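Local coordinates for protein 5-oxopent-3-ene-1,2,5-tricarboxylate decarboxylase (Exiguobacterium antarcticum B7, PDB 6IYM) that belongs to the fumarylacetoacetate hydrolase family of metal-dependent enzymes and holds a magnesium ion, at residues I16-A21 / Y25-Q30; V95-A100 / V166-G171. One frame throughout, in Å; residues are numbered along the deposited sequence.

Overall arrangement
Contact 1 and contact 2 come one after the other along the chain and sit on opposite sides of its centre, 35 Å apart between centres and about 21 Å between nearest atoms. Contact 1 (16-21 with 25-30) belongs to the N-terminal hairpin of strands 13-20 and 23-26. Contact 2 (95-100 with 166-171) lies in the part of the chain that carries the fumarylacetoacetate hydrolase fold. Both reach one branched mixed sheet: strand 4-10 ties the hairpin to strand 178-186, and strand 96-99 pairs with 72-75. Contact 1, centred 21 Å from the centre of the chain, ties together the N-terminal hairpin away from the metal; contact 2 belongs to the metal site and the subunit interface.

Contact 1: residues I16-A21 / Y25-Q30; sequences IGVEEA and YDVTPQ
I16 and V18 on one strand of a beta hairpin face V27 and T28, where the returning strand gives way to a helix. The antiparallel register is given by G17 and D26, a non-hydrogen-bonded pair with CA atoms 4.4 Å apart. Among the backbone bonds, V18 N donates to Y25 O at 3.0 Å, Y25 N returns only a weak bond to V18 O, and V27 N reaches I16 O at 3.3 Å.

Side-chain polar groups mark the helix start. T28 OG1 accepts from I16 N at 3.0 Å and donates to D26 OD1 at 2.7 Å, which it meets on the syn side. D26 OD1 also takes T28 N, 3.0 Å away, so two bonds from one residue grip this oxygen in a capping arrangement. With CG anti to the backbone N (chi1 172°), the D26 carboxylate reaches forward to T28, and its OD2 makes a salt bridge with R15.

The apolar contact centres on V27. Its CG1 rests against both V18 methyls, tighter than usual van der Waals contact, at 3.4 Å to V18 CG1, and its CG2 meets I16 CG2 at 3.7 Å. The V27 side chain crosses each of these two at about a right angle. V18 CG2 touches the Y25 ring at its edge, near CD2.

W5 of strand 4-10 packs against V18 and V27, and G17 bonds through its backbone to F6, so strand 13-20 runs between strands 4-10 and 23-26, the latter leading into helix 28-31.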
ATOM      1  N   ILE A  16     -19.986  15.779  -5.152  1.00 53.66           N
ATOM      2  CA  ILE A  16     -18.937  16.546  -4.424  1.00 57.49           C
ATOM      3  C   ILE A  16     -19.597  17.789  -3.832  1.00 64.23           C
ATOM      4  O   ILE A  16     -20.426  18.431  -4.517  1.00 59.07           O
ATOM      5  CB  ILE A  16     -17.744  16.913  -5.331  1.00 50.13           C
ATOM      6  CG1 ILE A  16     -16.933  15.684  -5.736  1.00 53.52           C
ATOM      7  CG2 ILE A  16     -16.853  17.963  -4.682  1.00 49.46           C
ATOM      8  CD1 ILE A  16     -15.985  15.953  -6.887  1.00 57.13           C
ATOM      9  N   GLY A  17     -19.197  18.123  -2.611  1.00 60.85           N
ATOM     10  CA  GLY A  17     -19.733  19.259  -1.851  1.00 59.74           C
ATOM     11  C   GLY A  17     -18.601  19.963  -1.157  1.00 62.07           C
ATOM     12  O   GLY A  17     -17.536  19.314  -0.976  1.00 56.55           O
ATOM     13  N   VAL A  18     -18.807  21.244  -0.841  1.00 65.76           N
ATOM     14  CA  VAL A  18     -17.875  22.081  -0.036  1.00 72.22           C
ATOM     15  C   VAL A  18     -18.659  22.700   1.120  1.00 73.46           C
ATOM     16  O   VAL A  18     -19.898  22.527   1.173  1.00 70.50           O
ATOM     17  CB  VAL A  18     -17.170  23.157  -0.880  1.00 69.80           C
ATOM     18  CG1 VAL A  18     -16.632  22.574  -2.174  1.00 72.33           C
ATOM     19  CG2 VAL A  18     -18.062  24.355  -1.152  1.00 72.96           C
ATOM     20  N   GLU A  19     -17.946  23.390   2.009  1.00 73.69           N
ATOM     21  CA  GLU A  19     -18.522  23.993   3.236  1.00 78.93           C
ATOM     22  C   GLU A  19     -17.725  25.256   3.568  1.00 80.32           C
ATOM     23  O   GLU A  19     -16.524  25.137   3.889  1.00 70.26           O
ATOM     24  CB  GLU A  19     -18.535  22.979   4.381  1.00 80.80           C
ATOM     25  CG  GLU A  19     -19.377  23.417   5.565  1.00 81.70           C
ATOM     26  CD  GLU A  19     -19.056  22.672   6.845  1.00 84.26           C
ATOM     27  OE1 GLU A  19     -19.253  21.438   6.872  1.00 84.77           O
ATOM     28  OE2 GLU A  19     -18.575  23.327   7.796  1.00 77.37           O
ATOM     29  N   GLU A  20     -18.374  26.412   3.401  1.00 85.10           N
ATOM     30  CA  GLU A  20     -17.879  27.749   3.813  1.00 90.17           C
ATOM     31  C   GLU A  20     -18.872  28.329   4.823  1.00 90.89           C
ATOM     32  O   GLU A  20     -20.087  28.368   4.510  1.00 82.32           O
ATOM     33  CB  GLU A  20     -17.707  28.666   2.602  1.00 95.93           C
ATOM     34  CG  GLU A  20     -16.356  28.523   1.919  1.00101.53           C
ATOM     35  CD  GLU A  20     -15.684  29.837   1.551  1.00102.80           C
ATOM     36  OE1 GLU A  20     -16.291  30.620   0.796  1.00 95.95           O
ATOM     37  OE2 GLU A  20     -14.555  30.080   2.036  1.00113.09           O
ATOM     38  N   ALA A  21     -18.372  28.705   6.004  1.00 88.93           N
ATOM     39  CA  ALA A  21     -19.153  29.303   7.108  1.00 91.12           C
ATOM     40  C   ALA A  21     -20.527  28.621   7.225  1.00 97.17           C
ATOM     41  O   ALA A  21     -21.551  29.301   6.998  1.00 99.49           O
ATOM     42  CB  ALA A  21     -19.278  30.790   6.873  1.00 89.78           C
ATOM     43  N   TYR A  25     -22.791  23.588   0.129  1.00 81.88           N
ATOM     44  CA  TYR A  25     -23.143  23.808  -1.295  1.00 82.42           C
ATOM     45  C   TYR A  25     -22.666  22.582  -2.075  1.00 78.32           C
ATOM     46  O   TYR A  25     -21.569  22.070  -1.763  1.00 69.72           O
ATOM     47  CB  TYR A  25     -22.548  25.131  -1.795  1.00 83.75           C
ATOM     48  CG  TYR A  25     -22.546  26.215  -0.747  1.00 96.32           C
ATOM     49  CD1 TYR A  25     -23.728  26.812  -0.332  1.00 99.71           C
ATOM     50  CD2 TYR A  25     -21.372  26.606  -0.122  1.00105.37           C
ATOM     51  CE1 TYR A  25     -23.739  27.781   0.659  1.00103.65           C
ATOM     52  CE2 TYR A  25     -21.367  27.574   0.872  1.00106.69           C
ATOM     53  CZ  TYR A  25     -22.555  28.167   1.267  1.00108.93           C
ATOM     54  OH  TYR A  25     -22.555  29.117   2.251  1.00 94.11           O
ATOM     55  N   ASP A  26     -23.489  22.103  -3.013  1.00 69.60           N
ATOM     56  CA  ASP A  26     -23.105  21.080  -4.023  1.00 72.17           C
ATOM     57  C   ASP A  26     -22.361  21.792  -5.166  1.00 70.74           C
ATOM     58  O   ASP A  26     -22.992  22.590  -5.872  1.00 74.06           O
ATOM     59  CB  ASP A  26     -24.340  20.307  -4.492  1.00 69.59           C
ATOM     60  CG  ASP A  26     -24.073  19.374  -5.654  1.00 72.30           C
ATOM     61  OD1 ASP A  26     -22.950  19.434  -6.206  1.00 74.34           O
ATOM     62  OD2 ASP A  26     -24.992  18.594  -5.998  1.00 74.66           O
ATOM     63  N   VAL A  27     -21.066  21.515  -5.342  1.00 70.09           N
ATOM     64  CA  VAL A  27     -20.166  22.255  -6.278  1.00 62.99           C
ATOM     65  C   VAL A  27     -19.862  21.403  -7.510  1.00 64.31           C
ATOM     66  O   VAL A  27     -19.054  21.855  -8.346  1.00 60.14           O
ATOM     67  CB  VAL A  27     -18.838  22.665  -5.615  1.00 70.29           C
ATOM     68  CG1 VAL A  27     -19.064  23.552  -4.404  1.00 72.66           C
ATOM     69  CG2 VAL A  27     -17.980  21.454  -5.265  1.00 73.15           C
ATOM     70  N   THR A  28     -20.463  20.223  -7.637  1.00 59.57           N
ATOM     71  CA  THR A  28     -20.074  19.244  -8.686  1.00 62.22           C
ATOM     72  C   THR A  28     -20.014  19.951 -10.041  1.00 67.09           C
ATOM     73  O   THR A  28     -19.014  19.811 -10.743  1.00 72.84           O
ATOM     74  CB  THR A  28     -20.994  18.018  -8.630  1.00 62.08           C
ATOM     75  OG1 THR A  28     -21.105  17.688  -7.244  1.00 70.04           O
ATOM     76  CG2 THR A  28     -20.504  16.833  -9.431  1.00 58.24           C
ATOM     77  N   PRO A  29     -21.067  20.711 -10.456  1.00 67.49           N
ATOM     78  CA  PRO A  29     -21.080  21.385 -11.755  1.00 64.61           C
ATOM     79  C   PRO A  29     -19.857  22.265 -12.058  1.00 64.86           C
ATOM     80  O   PRO A  29     -19.292  22.096 -13.126  1.00 67.61           O
ATOM     81  CB  PRO A  29     -22.355  22.246 -11.699  1.00 72.16           C
ATOM     82  CG  PRO A  29     -23.282  21.457 -10.798  1.00 70.57           C
ATOM     83  CD  PRO A  29     -22.349  20.882  -9.748  1.00 70.11           C
ATOM     84  N   GLN A  30     -19.459  23.164 -11.154  1.00 68.60           N
ATOM     85  CA  GLN A  30     -18.320  24.096 -11.421  1.00 76.28           C
ATOM     86  C   GLN A  30     -17.009  23.318 -11.583  1.00 75.92           C
ATOM     87  O   GLN A  30     -16.171  23.784 -12.375  1.00 81.78           O
ATOM     88  CB  GLN A  30     -18.124  25.147 -10.327  1.00 78.84           C
ATOM     89  CG  GLN A  30     -18.930  26.421 -10.534  1.00 79.04           C
ATOM     90  CD  GLN A  30     -20.059  26.519  -9.539  1.00 76.59           C
ATOM     91  OE1 GLN A  30     -20.877  25.605  -9.414  1.00 74.37           O
ATOM     92  NE2 GLN A  30     -20.096  27.627  -8.809  1.00 67.30           N
TER

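Contact 2: residues V95-A100 / V166-G171; sequences VLFTKA and VQFFRG
F97 and T98 on strand 96-99 face F168 and F169 in a helically curled loop that follows helix 159-164, the two backbones coming nearest at T98 and F169, 5.9 Å between their CA atoms. In this fumarylacetoacetate hydrolase fold the contact is built round three phenylalanine rings and lies beside the magnesium site of E124, E126 and D155: the F97 side chain is about 4 Å from the ion, and K99 NZ of the same strand makes a salt bridge with D155.

F97 and F168 make a T-shaped stack: the edge of F168 points at one face of F97, with planes at 76° and centroids 5.3 Å apart. The touching atom is F168 CD2, set toward the rim of the F97 ring at 3.8 Å from both CD1 and CE1, while F168 CB lies by F97 CG. F97 CG sits between the backbone N and carbonyl carbon (chi1 49°), which leaves one ring face against F168 CD2. The in-plane edge of the same ring meets V95 CG1.

F169 reaches back to the strand beyond T98, its CE1 lying 4.2 Å from A100 CB. T98 OG1, 3.8 Å from F169 CD1, is hydrogen-bonded to N71 and to T98 of the second subunit, placing the contact at the dimer interface. There too, F168 N bonds Q167 OE1 of the second subunit. At the F169 ring edge, near its plane, T98 O stands 3.7 Å from CD1.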
ATOM      1  N   VAL A  95       8.526   5.159  13.029  1.00 46.13           N
ATOM      2  CA  VAL A  95       7.966   3.840  12.631  1.00 47.90           C
ATOM      3  C   VAL A  95       6.931   4.131  11.540  1.00 48.97           C
ATOM      4  O   VAL A  95       6.136   5.097  11.733  1.00 43.09           O
ATOM      5  CB  VAL A  95       7.361   3.111  13.853  1.00 47.73           C
ATOM      6  CG1 VAL A  95       6.566   1.872  13.476  1.00 43.35           C
ATOM      7  CG2 VAL A  95       8.430   2.743  14.872  1.00 47.10           C
ATOM      8  N   LEU A  96       7.009   3.414  10.410  1.00 44.28           N
ATOM      9  CA  LEU A  96       6.106   3.613   9.249  1.00 46.89           C
ATOM     10  C   LEU A  96       5.539   2.257   8.847  1.00 40.74           C
ATOM     11  O   LEU A  96       6.296   1.340   8.801  1.00 41.21           O
ATOM     12  CB  LEU A  96       6.863   4.255   8.084  1.00 48.48           C
ATOM     13  CG  LEU A  96       7.063   5.765   8.198  1.00 56.55           C
ATOM     14  CD1 LEU A  96       8.000   6.287   7.117  1.00 56.27           C
ATOM     15  CD2 LEU A  96       5.730   6.503   8.133  1.00 58.31           C
ATOM     16  N   PHE A  97       4.229   2.167   8.620  1.00 43.06           N
ATOM     17  CA  PHE A  97       3.536   0.958   8.097  1.00 40.00           C
ATOM     18  C   PHE A  97       2.303   1.415   7.308  1.00 40.85           C
ATOM     19  O   PHE A  97       2.019   2.641   7.270  1.00 37.45           O
ATOM     20  CB  PHE A  97       3.174   0.009   9.239  1.00 43.37           C
ATOM     21  CG  PHE A  97       2.480   0.717  10.362  1.00 44.42           C
ATOM     22  CD1 PHE A  97       3.209   1.289  11.387  1.00 52.90           C
ATOM     23  CD2 PHE A  97       1.102   0.850  10.357  1.00 48.96           C
ATOM     24  CE1 PHE A  97       2.568   1.969  12.410  1.00 56.82           C
ATOM     25  CE2 PHE A  97       0.465   1.540  11.374  1.00 52.70           C
ATOM     26  CZ  PHE A  97       1.199   2.097  12.396  1.00 55.52           C
ATOM     27  N   THR A  98       1.571   0.483   6.693  1.00 38.10           N
ATOM     28  CA  THR A  98       0.443   0.866   5.810  1.00 39.79           C
ATOM     29  C   THR A  98      -0.837   0.128   6.184  1.00 39.54           C
ATOM     30  O   THR A  98      -0.802  -0.889   6.933  1.00 38.44           O
ATOM     31  CB  THR A  98       0.833   0.628   4.350  1.00 41.62           C
ATOM     32  OG1 THR A  98       0.923  -0.777   4.104  1.00 43.75           O
ATOM     33  CG2 THR A  98       2.128   1.315   4.004  1.00 43.93           C
ATOM     34  N   LYS A  99      -1.932   0.629   5.632  1.00 40.98           N
ATOM     35  CA  LYS A  99      -3.275   0.007   5.686  1.00 41.40           C
ATOM     36  C   LYS A  99      -3.776  -0.149   4.254  1.00 40.01           C
ATOM     37  O   LYS A  99      -3.774   0.862   3.560  1.00 34.50           O
ATOM     38  CB  LYS A  99      -4.237   0.898   6.466  1.00 42.27           C
ATOM     39  CG  LYS A  99      -3.945   0.971   7.959  1.00 38.27           C
ATOM     40  CD  LYS A  99      -4.719   2.070   8.617  1.00 36.69           C
ATOM     41  CE  LYS A  99      -6.101   1.621   9.058  1.00 37.14           C
ATOM     42  NZ  LYS A  99      -6.021   0.704  10.230  1.00 35.74           N
ATOM     43  N   ALA A 100      -4.140  -1.368   3.843  1.00 42.01           N
ATOM     44  CA  ALA A 100      -4.726  -1.655   2.511  1.00 40.61           C
ATOM     45  C   ALA A 100      -5.916  -0.731   2.308  1.00 42.52           C
ATOM     46  O   ALA A 100      -6.649  -0.484   3.267  1.00 41.72           O
ATOM     47  CB  ALA A 100      -5.134  -3.093   2.385  1.00 38.98           C
ATOM     48  N   VAL A 166       3.651 -10.110  13.324  1.00 48.64           N
ATOM     49  CA  VAL A 166       4.877  -9.341  13.699  1.00 44.88           C
ATOM     50  C   VAL A 166       4.864  -7.931  13.096  1.00 54.03           C
ATOM     51  O   VAL A 166       5.105  -6.946  13.857  1.00 51.74           O
ATOM     52  CB  VAL A 166       6.134 -10.119  13.299  1.00 52.78           C
ATOM     53  CG1 VAL A 166       7.408  -9.365  13.668  1.00 50.47           C
ATOM     54  CG2 VAL A 166       6.111 -11.514  13.894  1.00 46.99           C
ATOM     55  N   GLN A 167       4.697  -7.827  11.776  1.00 48.08           N
ATOM     56  CA  GLN A 167       4.538  -6.524  11.089  1.00 46.88           C
ATOM     57  C   GLN A 167       3.082  -6.100  11.226  1.00 42.59           C
ATOM     58  O   GLN A 167       2.241  -6.985  11.255  1.00 45.44           O
ATOM     59  CB  GLN A 167       4.954  -6.656   9.631  1.00 45.75           C
ATOM     60  CG  GLN A 167       6.402  -7.060   9.499  1.00 42.78           C
ATOM     61  CD  GLN A 167       7.306  -5.872   9.616  1.00 45.37           C
ATOM     62  OE1 GLN A 167       7.106  -4.854   8.943  1.00 50.17           O
ATOM     63  NE2 GLN A 167       8.318  -6.015  10.458  1.00 49.59           N
ATOM     64  N   PHE A 168       2.810  -4.796  11.332  1.00 42.93           N
ATOM     65  CA  PHE A 168       1.473  -4.284  11.740  1.00 41.81           C
ATOM     66  C   PHE A 168       0.443  -4.434  10.609  1.00 43.42           C
ATOM     67  O   PHE A 168      -0.756  -4.448  10.925  1.00 46.25           O
ATOM     68  CB  PHE A 168       1.599  -2.852  12.265  1.00 43.32           C
ATOM     69  CG  PHE A 168       2.418  -2.715  13.523  1.00 39.66           C
ATOM     70  CD1 PHE A 168       2.736  -3.814  14.302  1.00 43.84           C
ATOM     71  CD2 PHE A 168       2.841  -1.470  13.936  1.00 44.31           C
ATOM     72  CE1 PHE A 168       3.499  -3.675  15.450  1.00 49.79           C
ATOM     73  CE2 PHE A 168       3.590  -1.325  15.091  1.00 48.20           C
ATOM     74  CZ  PHE A 168       3.915  -2.429  15.849  1.00 53.85           C
ATOM     75  N   PHE A 169       0.889  -4.609   9.360  1.00 40.42           N
ATOM     76  CA  PHE A 169       0.084  -4.522   8.114  1.00 40.79           C
ATOM     77  C   PHE A 169      -1.250  -5.261   8.234  1.00 37.85           C
ATOM     78  O   PHE A 169      -2.296  -4.637   8.057  1.00 36.35           O
ATOM     79  CB  PHE A 169       0.814  -5.141   6.920  1.00 44.31           C
ATOM     80  CG  PHE A 169      -0.052  -5.222   5.689  1.00 40.88           C
ATOM     81  CD1 PHE A 169      -0.566  -4.078   5.115  1.00 38.67           C
ATOM     82  CD2 PHE A 169      -0.370  -6.438   5.122  1.00 43.35           C
ATOM     83  CE1 PHE A 169      -1.367  -4.159   3.988  1.00 40.62           C
ATOM     84  CE2 PHE A 169      -1.161  -6.514   3.992  1.00 40.81           C
ATOM     85  CZ  PHE A 169      -1.666  -5.381   3.433  1.00 40.89           C
ATOM     86  N   ARG A 170      -1.210  -6.565   8.481  1.00 38.51           N
ATOM     87  CA  ARG A 170      -2.416  -7.427   8.474  1.00 45.22           C
ATOM     88  C   ARG A 170      -3.386  -6.963   9.572  1.00 40.65           C
ATOM     89  O   ARG A 170      -4.545  -6.767   9.250  1.00 43.56           O
ATOM     90  CB  ARG A 170      -2.079  -8.913   8.641  1.00 44.58           C
ATOM     91  CG  ARG A 170      -3.324  -9.788   8.612  1.00 47.93           C
ATOM     92  CD  ARG A 170      -3.115 -11.234   8.179  1.00 49.70           C
ATOM     93  NE  ARG A 170      -4.248 -12.019   8.654  1.00 41.90           N
ATOM     94  CZ  ARG A 170      -5.447 -12.020   8.103  1.00 43.88           C
ATOM     95  NH1 ARG A 170      -5.712 -11.299   7.025  1.00 45.69           N
ATOM     96  NH2 ARG A 170      -6.402 -12.748   8.640  1.00 49.36           N
ATOM     97  N   GLY A 171      -2.924  -6.823  10.810  1.00 41.28           N
ATOM     98  CA  GLY A 171      -3.784  -6.461  11.956  1.00 40.31           C
ATOM     99  C   GLY A 171      -4.389  -5.070  11.817  1.00 41.73           C
ATOM    100  O   GLY A 171      -5.311  -4.775  12.598  1.00 41.52           O
TER